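Local atomic coordinates of glycoside hydrolase family 61 (Trichoderma reesei QM6a, PDB entry 5O2X), a protein that probably cleaves cellulose chains oxidatively at a mononuclear copper centre, as a fungal lytic polysaccharide monooxygenase of Auxiliary Activity family 9. Residues N41-P46 with Q172-C177; G88-Y93 with H157-L162; H163-A168 with V206-Y211. One frame throughout, in Å; residues are numbered along the deposited sequence. Where two conformers were deposited one is given.

Interaction 1: residues N41-P46 with Q172-C177; sequences NGFVSP and QNYPQC. With SO4 (sulfate ion), chain T.
Gln172 lies flat against one face of the Phe43 ring: its CG stands over the ring centre, 3.5 Å from the centroid, and its amide, nearly parallel at 5°, covers the CD2 and CE2 side. A chi1 of 53° tucks the phenylalanine ring over the start of the strand, against Gln172. Phe43 CB covers a face of the Tyr174 ring, 3.8 Å from that centroid, and the Phe43 ring turns an edge toward the same ring in an offset edge-to-face pair. Tyr174 OH donates to Gln172 OE1 (2.7 Å) from above the carbonyl plane, so the stacked amide is held from its oxygen end as well. Val44 and Asn173 form a single antiparallel hydrogen-bonded bridge, with Val44 N to Asn173 O at 2.8 Å. On the solvent side, where Phe43 and Gln172 are partly exposed, Gln172 NE2 donates to O4 of a sulfate, probably from the crystallisation liquor (3.0 Å). At the other end Val44 CG2 touches Pro175 CD loosely, at 4.3 Å, but buried. Tyr174 is part of the copper site, and Trp84 meets its ring edge-to-face. Strand 172-183 thus carries the loop that follows strand 12-15, with strand 151-161 as its sheet neighbour and helix 53-56 packing on Val44 and Asn173.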
loop_
_atom_site.group_PDB
_atom_site.type_symbol
_atom_site.label_atom_id
_atom_site.label_comp_id
_atom_site.label_asym_id
_atom_site.label_seq_id
_atom_site.Cartn_x
_atom_site.Cartn_y
_atom_site.Cartn_z
ATOM N N ASN A 41 10.576 10.272 5.209
ATOM C CA ASN A 41 10.222 9.515 3.993
ATOM C C ASN A 41 10.747 8.070 4.041
ATOM O O ASN A 41 10.823 7.403 2.987
ATOM C CB ASN A 41 10.699 10.217 2.724
ATOM C CG ASN A 41 9.764 11.288 2.250
ATOM O OD1 ASN A 41 8.561 11.280 2.563
ATOM N ND2 ASN A 41 10.291 12.181 1.441
ATOM N N GLY A 42 11.028 7.566 5.235
ATOM C CA GLY A 42 11.686 6.279 5.365
ATOM C C GLY A 42 10.759 5.078 5.485
ATOM O O GLY A 42 9.611 5.084 5.003
ATOM N N PHE A 43 11.328 4.020 6.055
ATOM C CA PHE A 43 10.837 2.670 5.913
ATOM C C PHE A 43 10.691 1.979 7.271
ATOM O O PHE A 43 11.174 2.430 8.294
ATOM C CB PHE A 43 11.792 1.870 5.000
ATOM C CG PHE A 43 13.241 1.936 5.446
ATOM C CD1 PHE A 43 13.714 1.137 6.468
ATOM C CD2 PHE A 43 14.125 2.825 4.815
ATOM C CE1 PHE A 43 15.037 1.246 6.868
ATOM C CE2 PHE A 43 15.439 2.932 5.233
ATOM C CZ PHE A 43 15.904 2.140 6.259
ATOM N N VAL A 44 10.040 0.818 7.201
ATOM C CA VAL A 44 9.997 -0.172 8.275
ATOM C C VAL A 44 10.889 -1.329 7.877
ATOM O O VAL A 44 10.815 -1.815 6.738
ATOM C CB VAL A 44 8.539 -0.636 8.538
ATOM C CG1 VAL A 44 8.511 -1.611 9.701
ATOM C CG2 VAL A 44 7.622 0.538 8.789
ATOM N N SER A 45 11.768 -1.758 8.781
ATOM C CA SER A 45 12.720 -2.810 8.497
ATOM C C SER A 45 12.211 -4.159 8.976
ATOM O O SER A 45 11.288 -4.253 9.795
ATOM C CB SER A 45 14.051 -2.513 9.228
ATOM O OG SER A 45 14.667 -1.349 8.775
ATOM N N PRO A 46 12.872 -5.258 8.546
ATOM C CA PRO A 46 12.469 -6.595 8.990
ATOM C C PRO A 46 12.475 -6.796 10.502
ATOM O O PRO A 46 11.677 -7.588 11.002
ATOM C CB PRO A 46 13.451 -7.526 8.254
ATOM C CG PRO A 46 13.743 -6.784 6.985
ATOM C CD PRO A 46 13.821 -5.329 7.407
ATOM N N GLN A 172 13.512 -2.875 2.839
ATOM C CA GLN A 172 12.871 -1.659 3.337
ATOM C C GLN A 172 11.436 -1.635 2.897
ATOM O O GLN A 172 11.135 -1.673 1.708
ATOM C CB GLN A 172 13.578 -0.427 2.771
ATOM C CG GLN A 172 15.022 -0.291 3.203
ATOM C CD GLN A 172 15.754 0.820 2.475
ATOM O OE1 GLN A 172 15.174 1.522 1.644
ATOM N NE2 GLN A 172 17.038 0.963 2.766
ATOM N N ASN A 173 10.500 -1.595 3.860
ATOM C CA ASN A 173 9.075 -1.628 3.530
ATOM C C ASN A 173 8.489 -0.232 3.714
ATOM O O ASN A 173 8.745 0.443 4.719
ATOM C CB ASN A 173 8.323 -2.595 4.427
ATOM C CG ASN A 173 8.675 -4.036 4.158
ATOM O OD1 ASN A 173 9.841 -4.421 4.146
ATOM N ND2 ASN A 173 7.653 -4.854 3.945
ATOM N N TYR A 174 7.623 0.159 2.768
ATOM C CA TYR A 174 7.014 1.487 2.776
ATOM C C TYR A 174 5.502 1.353 2.719
ATOM O O TYR A 174 4.851 1.675 1.690
ATOM C CB TYR A 174 7.531 2.311 1.587
ATOM C CG TYR A 174 9.044 2.534 1.604
ATOM C CD1 TYR A 174 9.920 1.601 1.114
ATOM C CD2 TYR A 174 9.579 3.726 2.087
ATOM C CE1 TYR A 174 11.276 1.833 1.080
ATOM C CE2 TYR A 174 10.939 3.988 2.081
ATOM C CZ TYR A 174 11.792 3.035 1.532
ATOM O OH TYR A 174 13.148 3.322 1.536
ATOM N N PRO A 175 4.861 0.895 3.810
ATOM C CA PRO A 175 3.384 0.776 3.818
ATOM C C PRO A 175 2.728 2.134 3.994
ATOM O O PRO A 175 3.226 3.016 4.712
ATOM C CB PRO A 175 3.124 -0.129 5.039
ATOM C CG PRO A 175 4.298 0.177 5.959
ATOM C CD PRO A 175 5.471 0.354 5.028
ATOM N N GLN A 176 1.543 2.243 3.377
ATOM C CA GLN A 176 0.720 3.459 3.436
ATOM C C GLN A 176 -0.743 2.994 3.510
ATOM O O GLN A 176 -1.210 2.295 2.607
ATOM C CB GLN A 176 0.933 4.292 2.165
ATOM C CG GLN A 176 2.364 4.785 1.948
ATOM C CD GLN A 176 2.664 6.018 2.736
ATOM O OE1 GLN A 176 2.549 7.150 2.231
ATOM N NE2 GLN A 176 3.037 5.851 3.997
ATOM N N CYS A 177 -1.420 3.382 4.583
ATOM C CA CYS A 177 -2.804 2.966 4.802
ATOM C C CYS A 177 -3.789 4.087 4.543
ATOM O O CYS A 177 -3.522 5.275 4.837
ATOM C CB CYS A 177 -2.999 2.516 6.253
ATOM S SG CYS A 177 -2.160 0.944 6.567
HETATM S S SO4 T . 19.732 3.825 1.048
HETATM O O1 SO4 T . 20.737 3.601 -0.011
HETATM O O2 SO4 T . 20.528 4.296 2.196
HETATM O O3 SO4 T . 18.704 4.789 0.567
HETATM O O4 SO4 T . 19.032 2.618 1.335
#

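Interaction 2: residues G88-Y93 with H157-L162; sequences GPIVDY and HEIIAL
Strands 90-93 and 157-161 run antiparallel, their axes 4.9 Å apart at closest approach, in a register that pairs Ile90 with Ile159, Val91 with Glu158 and Asp92 with His157. Val91 and Glu158 exchange both backbone hydrogen bonds, and Ile160 N to Pro89 O adds a third at 3.0 Å. Ahead of the first strand, Gly88 CA lies 3.1 Å from Ile160 O in a CA-H...O contact; its backbone angles and this close carbonyl leave no space for a side chain.

On the face of Ile90, Asp92, His157 and Ile159, the imidazole turns its edge to the carboxylate. His157 ND1 donates to Asp92 OD1 over 2.8 Å, in the ring plane and on the syn side of the oxygen, though 27° out of the carboxylate plane. The ring, swung opposite the backbone N (chi1 172°), lies alongside Asp92, and Ile90 CG2 approaches His157 CE1 to 3.7 Å. His157 NE2 is hydrogen-bonded to Trp79 NE1 and Phe77 stacks on the ring, so both nitrogens are engaged and its rotation is probably fixed.

The other face carries Val91 and Glu158 side by side, with Val91 CG2 3.5 Å from Glu158 OE1. This buried carboxylate is well supplied with partners: Arg156 and Tyr199 hold OE1, Asn173 holds OE2. The edge of the Tyr93 ring packs loosely against OE1. Arg156 would be expected to stabilise the negative charge. Farther along, Pro89 CD packs on Leu162 CD1 at 3.7 Å and Pro89 CG on Ile160 CB.

This is regular antiparallel pairing inside one sheet of the immunoglobulin-like beta sandwich of AA9 enzymes, where the His157 face looks across to Phe77 and Trp79 of the opposing sheet.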
loop_
_atom_site.group_PDB
_atom_site.type_symbol
_atom_site.label_atom_id
_atom_site.label_comp_id
_atom_site.label_asym_id
_atom_site.label_seq_id
_atom_site.Cartn_x
_atom_site.Cartn_y
_atom_site.Cartn_z
ATOM N N GLY A 88 12.041 -2.833 -6.484
ATOM C CA GLY A 88 11.355 -3.836 -5.716
ATOM C C GLY A 88 9.896 -3.981 -6.086
ATOM O O GLY A 88 9.383 -3.318 -6.995
ATOM N N PRO A 89 9.203 -4.875 -5.364
ATOM C CA PRO A 89 7.805 -5.193 -5.648
ATOM C C PRO A 89 6.841 -4.184 -5.039
ATOM O O PRO A 89 7.189 -3.382 -4.164
ATOM C CB PRO A 89 7.641 -6.554 -4.935
ATOM C CG PRO A 89 8.537 -6.442 -3.737
ATOM C CD PRO A 89 9.761 -5.711 -4.300
ATOM N N ILE A 90 5.596 -4.279 -5.517
ATOM C CA ILE A 90 4.494 -3.450 -5.032
ATOM C C ILE A 90 3.318 -4.378 -4.750
ATOM O O ILE A 90 3.001 -5.261 -5.575
ATOM C CB ILE A 90 4.105 -2.368 -6.068
ATOM C CG1 ILE A 90 5.280 -1.402 -6.231
ATOM C CG2 ILE A 90 2.852 -1.622 -5.623
ATOM C CD1 ILE A 90 5.106 -0.380 -7.339
ATOM N N VAL A 91 2.692 -4.199 -3.579
ATOM C CA VAL A 91 1.547 -5.013 -3.177
ATOM C C VAL A 91 0.489 -4.120 -2.579
ATOM O O VAL A 91 0.741 -3.027 -2.068
ATOM C CB VAL A 91 1.987 -6.093 -2.137
ATOM C CG1 VAL A 91 2.858 -7.160 -2.783
ATOM C CG2 VAL A 91 2.651 -5.491 -0.915
ATOM N N ASP A 92 -0.751 -4.639 -2.607
ATOM C CA ASP A 92 -1.888 -3.954 -2.001
ATOM C C ASP A 92 -2.749 -4.949 -1.270
ATOM O O ASP A 92 -2.998 -6.065 -1.775
ATOM C CB ASP A 92 -2.775 -3.243 -3.040
ATOM C CG ASP A 92 -2.047 -2.080 -3.661
ATOM O OD1 ASP A 92 -2.124 -0.955 -3.134
ATOM O OD2 ASP A 92 -1.359 -2.274 -4.719
ATOM N N TYR A 93 -3.242 -4.527 -0.108
ATOM C CA TYR A 93 -4.111 -5.332 0.725
ATOM C C TYR A 93 -5.325 -4.511 1.134
ATOM O O TYR A 93 -5.296 -3.279 1.191
ATOM C CB TYR A 93 -3.422 -5.736 2.038
ATOM C CG TYR A 93 -2.129 -6.495 1.893
ATOM C CD1 TYR A 93 -0.919 -5.838 1.708
ATOM C CD2 TYR A 93 -2.111 -7.871 2.001
ATOM C CE1 TYR A 93 0.272 -6.513 1.623
ATOM C CE2 TYR A 93 -0.902 -8.569 1.934
ATOM C CZ TYR A 93 0.279 -7.900 1.742
ATOM O OH TYR A 93 1.439 -8.624 1.692
ATOM N N HIS A 157 -1.321 -0.062 0.954
ATOM C CA HIS A 157 -0.480 -0.075 -0.251
ATOM C C HIS A 157 0.973 -0.077 0.175
ATOM O O HIS A 157 1.326 0.573 1.165
ATOM C CB HIS A 157 -0.810 1.202 -1.035
ATOM C CG HIS A 157 0.082 1.448 -2.200
ATOM N ND1 HIS A 157 0.072 0.738 -3.370
ATOM C CD2 HIS A 157 1.095 2.340 -2.373
ATOM C CE1 HIS A 157 0.991 1.207 -4.199
ATOM N NE2 HIS A 157 1.631 2.193 -3.620
ATOM N N GLU A 158 1.845 -0.792 -0.523
ATOM C CA GLU A 158 3.211 -0.889 -0.037
ATOM C C GLU A 158 4.167 -1.114 -1.197
ATOM O O GLU A 158 3.970 -1.976 -2.050
ATOM C CB GLU A 158 3.295 -2.076 0.928
ATOM C CG GLU A 158 4.638 -2.336 1.572
ATOM C CD GLU A 158 4.559 -3.498 2.538
ATOM O OE1 GLU A 158 3.837 -4.480 2.202
ATOM O OE2 GLU A 158 5.152 -3.426 3.637
ATOM N N ILE A 159 5.279 -0.363 -1.172
ATOM C CA ILE A 159 6.460 -0.647 -1.979
ATOM C C ILE A 159 7.477 -1.281 -1.043
ATOM O O ILE A 159 7.635 -0.853 0.102
ATOM C CB ILE A 159 7.083 0.637 -2.589
ATOM C CG1 ILE A 159 6.082 1.440 -3.417
ATOM C CG2 ILE A 159 8.279 0.256 -3.445
ATOM C CD1 ILE A 159 6.633 2.762 -3.893
ATOM N N ILE A 160 8.177 -2.312 -1.526
ATOM C CA ILE A 160 9.312 -2.873 -0.789
ATOM C C ILE A 160 10.545 -2.564 -1.644
ATOM O O ILE A 160 10.534 -2.713 -2.890
ATOM C CB ILE A 160 9.139 -4.365 -0.534
ATOM C CG1 ILE A 160 7.812 -4.648 0.195
ATOM C CG2 ILE A 160 10.327 -4.872 0.300
ATOM C CD1 ILE A 160 7.508 -6.080 0.404
ATOM N N ALA A 161 11.593 -2.029 -1.034
ATOM C CA ALA A 161 12.844 -1.776 -1.703
ATOM C C ALA A 161 13.841 -2.858 -1.346
ATOM O O ALA A 161 14.037 -3.174 -0.164
ATOM C CB ALA A 161 13.393 -0.431 -1.315
ATOM N N LEU A 162 14.505 -3.391 -2.391
ATOM C CA LEU A 162 15.362 -4.552 -2.258
ATOM C C LEU A 162 16.830 -4.278 -2.558
ATOM O O LEU A 162 17.619 -5.229 -2.597
ATOM C CB LEU A 162 14.848 -5.700 -3.133
ATOM C CG LEU A 162 13.451 -6.201 -2.814
ATOM C CD1 LEU A 162 13.070 -7.269 -3.832
ATOM C CD2 LEU A 162 13.332 -6.730 -1.385
#

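Interaction 3: residues H163-A168 with V206-Y211. With SO4 (sulfate ion), chain T.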
loop_
_atom_site.group_PDB
_atom_site.type_symbol
_atom_site.label_atom_id
_atom_site.label_comp_id
_atom_site.label_asym_id
_atom_site.label_seq_id
_atom_site.Cartn_x
_atom_site.Cartn_y
_atom_site.Cartn_z
ATOM N N HIS A 163 17.212 -3.032 -2.811
ATOM C CA HIS A 163 18.612 -2.751 -3.150
ATOM C C HIS A 163 19.608 -3.145 -2.063
ATOM O O HIS A 163 20.759 -3.442 -2.361
ATOM C CB HIS A 163 18.763 -1.275 -3.497
ATOM C CG HIS A 163 18.304 -0.363 -2.413
ATOM N ND1 HIS A 163 16.985 -0.298 -2.019
ATOM C CD2 HIS A 163 19.014 0.456 -1.599
ATOM C CE1 HIS A 163 16.907 0.558 -1.014
ATOM N NE2 HIS A 163 18.114 1.034 -0.746
ATOM N N SER A 164 19.167 -3.195 -0.814
ATOM C CA SER A 164 20.016 -3.567 0.349
ATOM C C SER A 164 19.543 -4.843 1.002
ATOM O O SER A 164 20.006 -5.205 2.069
ATOM C CB SER A 164 20.089 -2.409 1.371
ATOM O OG SER A 164 20.796 -1.326 0.777
ATOM N N ALA A 165 18.657 -5.588 0.322
ATOM C CA ALA A 165 18.001 -6.758 0.916
ATOM C C ALA A 165 18.821 -8.006 0.925
ATOM O O ALA A 165 18.388 -9.029 1.481
ATOM C CB ALA A 165 16.689 -6.984 0.226
ATOM N N GLY A 166 20.054 -7.965 0.384
ATOM C CA GLY A 166 20.907 -9.140 0.444
ATOM C C GLY A 166 21.457 -9.446 1.797
ATOM O O GLY A 166 21.916 -10.565 2.010
ATOM N N GLN A 167 21.376 -8.471 2.699
ATOM C CA GLN A 167 21.807 -8.637 4.081
ATOM C C GLN A 167 20.575 -8.754 5.008
ATOM O O GLN A 167 19.512 -8.202 4.725
ATOM C CB GLN A 167 22.685 -7.479 4.516
ATOM C CG GLN A 167 23.277 -7.591 5.930
ATOM C CD GLN A 167 24.109 -8.834 6.082
ATOM O OE1 GLN A 167 23.607 -9.911 6.383
ATOM N NE2 GLN A 167 25.406 -8.712 5.856
ATOM N N ALA A 168 20.769 -9.494 6.104
ATOM C CA ALA A 168 19.758 -9.563 7.146
ATOM C C ALA A 168 19.340 -8.150 7.553
ATOM O O ALA A 168 20.193 -7.273 7.729
ATOM C CB ALA A 168 20.335 -10.287 8.323
ATOM N N VAL A 206 12.400 -11.366 0.928
ATOM C CA VAL A 206 12.874 -10.353 1.896
ATOM C C VAL A 206 14.395 -10.378 2.005
ATOM O O VAL A 206 15.022 -9.335 1.937
ATOM C CB VAL A 206 12.209 -10.552 3.269
ATOM C CG1 VAL A 206 12.866 -9.653 4.331
ATOM C CG2 VAL A 206 10.718 -10.287 3.178
ATOM N N LEU A 207 14.947 -11.572 2.208
ATOM C CA LEU A 207 16.398 -11.759 2.320
ATOM C C LEU A 207 16.826 -12.333 0.967
ATOM O O LEU A 207 16.681 -13.536 0.715
ATOM C CB LEU A 207 16.722 -12.670 3.510
ATOM C CG LEU A 207 18.207 -12.948 3.702
ATOM C CD1 LEU A 207 18.991 -11.675 3.952
ATOM C CD2 LEU A 207 18.393 -13.909 4.851
ATOM N N ILE A 208 17.297 -11.462 0.104
ATOM C CA ILE A 208 17.468 -11.763 -1.291
ATOM C C ILE A 208 18.496 -10.837 -1.901
ATOM O O ILE A 208 18.416 -9.617 -1.704
ATOM C CB ILE A 208 16.130 -11.677 -2.044
ATOM C CG1 ILE A 208 16.352 -12.068 -3.517
ATOM C CG2 ILE A 208 15.461 -10.315 -1.892
ATOM C CD1 ILE A 208 15.125 -12.135 -4.340
ATOM N N ASN A 209 19.377 -11.410 -2.712
ATOM C CA ASN A 209 20.303 -10.647 -3.533
ATOM C C ASN A 209 19.711 -10.518 -4.916
ATOM O O ASN A 209 19.572 -11.524 -5.629
ATOM C CB ASN A 209 21.640 -11.389 -3.592
ATOM C CG ASN A 209 22.657 -10.644 -4.376
ATOM O OD1 ASN A 209 22.463 -9.443 -4.692
ATOM N ND2 ASN A 209 23.770 -11.294 -4.675
ATOM N N ILE A 210 19.339 -9.296 -5.303
ATOM C CA ILE A 210 18.803 -9.079 -6.646
ATOM C C ILE A 210 19.931 -8.828 -7.682
ATOM O O ILE A 210 19.652 -8.769 -8.862
ATOM C CB ILE A 210 17.778 -7.928 -6.667
ATOM C CG1 ILE A 210 18.427 -6.563 -6.456
ATOM C CG2 ILE A 210 16.641 -8.219 -5.699
ATOM C CD1 ILE A 210 17.472 -5.400 -6.601
ATOM N N TYR A 211 21.185 -8.735 -7.205
ATOM C CA TYR A 211 22.345 -8.413 -8.066
ATOM C C TYR A 211 23.020 -9.690 -8.543
ATOM O O TYR A 211 24.210 -9.933 -8.356
ATOM C CB TYR A 211 23.280 -7.413 -7.374
ATOM C CG TYR A 211 22.512 -6.144 -7.056
ATOM C CD1 TYR A 211 22.173 -5.250 -8.036
ATOM C CD2 TYR A 211 22.090 -5.860 -5.768
ATOM C CE1 TYR A 211 21.448 -4.092 -7.761
ATOM C CE2 TYR A 211 21.369 -4.719 -5.471
ATOM C CZ TYR A 211 21.011 -3.851 -6.455
ATOM O OH TYR A 211 20.266 -2.725 -6.170
HETATM S S SO4 T . 19.732 3.825 1.048
HETATM O O1 SO4 T . 20.737 3.601 -0.011
HETATM O O2 SO4 T . 20.528 4.296 2.196
HETATM O O3 SO4 T . 18.704 4.789 0.567
HETATM O O4 SO4 T . 19.032 2.618 1.335
HETATM O O HOH W 1 16.678 -8.349 3.959
#
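Tyr211 lays its phenol along the backbone and CB of His163: Tyr211 OH comes to 3.4 Å from His163 CB, and His163 O sits at the edge of the tyrosine ring, in its plane, 3.4 Å from Tyr211 CE2. The imidazole of His163 leads away from segment 206-211. A chi1 of 57° turns the ring away from the tyrosine, and His163 NE2 donates to sulfate O4 in the ring plane, 2.8 Å away and nearly straight at 166°. His86, a copper ligand, stacks on this imidazole.

Ala165 fills the middle. Its methyl points into the second segment, with Ala165 CB 3.4 Å from Val206 O and more loosely against Ile208 CG2. Ala165 O takes the hydrogen bond from Ile208 N at 3.0 Å, the donor standing well above the carbonyl plane. The type I turn from Ser164 to Gln167 brings this carbonyl to the neighbouring loop.

At the outer end Leu207 extends its CD1 over the peptide between Gln167 and Ala168, 3.5 Å from Gln167 C. A water lies within hydrogen-bonding distance of Gln167 O and Val206 O and links the two loops there. Asn209 OD1 accepts from Tyr211 N in an Asx turn, which helps shape the chain just before the tyrosine.

A single direct hydrogen bond, one linking water and scattered apolar touches therefore join two irregular loops, and the backbone supplies most of the polar chemistry between them. The side chain of His163 does its polar work on the other side: close to the copper site, it offers an N-H to an anion, here a sulfate that probably came from the crystallisation liquor.

Interactions 1 and 2 are neighbours, their centres 9 Å apart, because strands 151-161 and 172-183 lie side by side in one mixed sheet: Gln176 N meets His157 O and Gln172 O meets Ala161 N, both at 2.8 Å. Along the chain, interaction 2 falls wholly between the two segments of interaction 1, whereas interactions 1 and 3 alternate and interactions 2 and 3 follow in series. Interaction 3 lies about 16 and 15 Å from the other two between centres and joins the loop connecting those strands to the loop after strand 193-194. Gln172 and His163 hold the same sulfate. Interaction 1 contains Tyr174 of the copper site, and His163 of interaction 3 lies close to the metal.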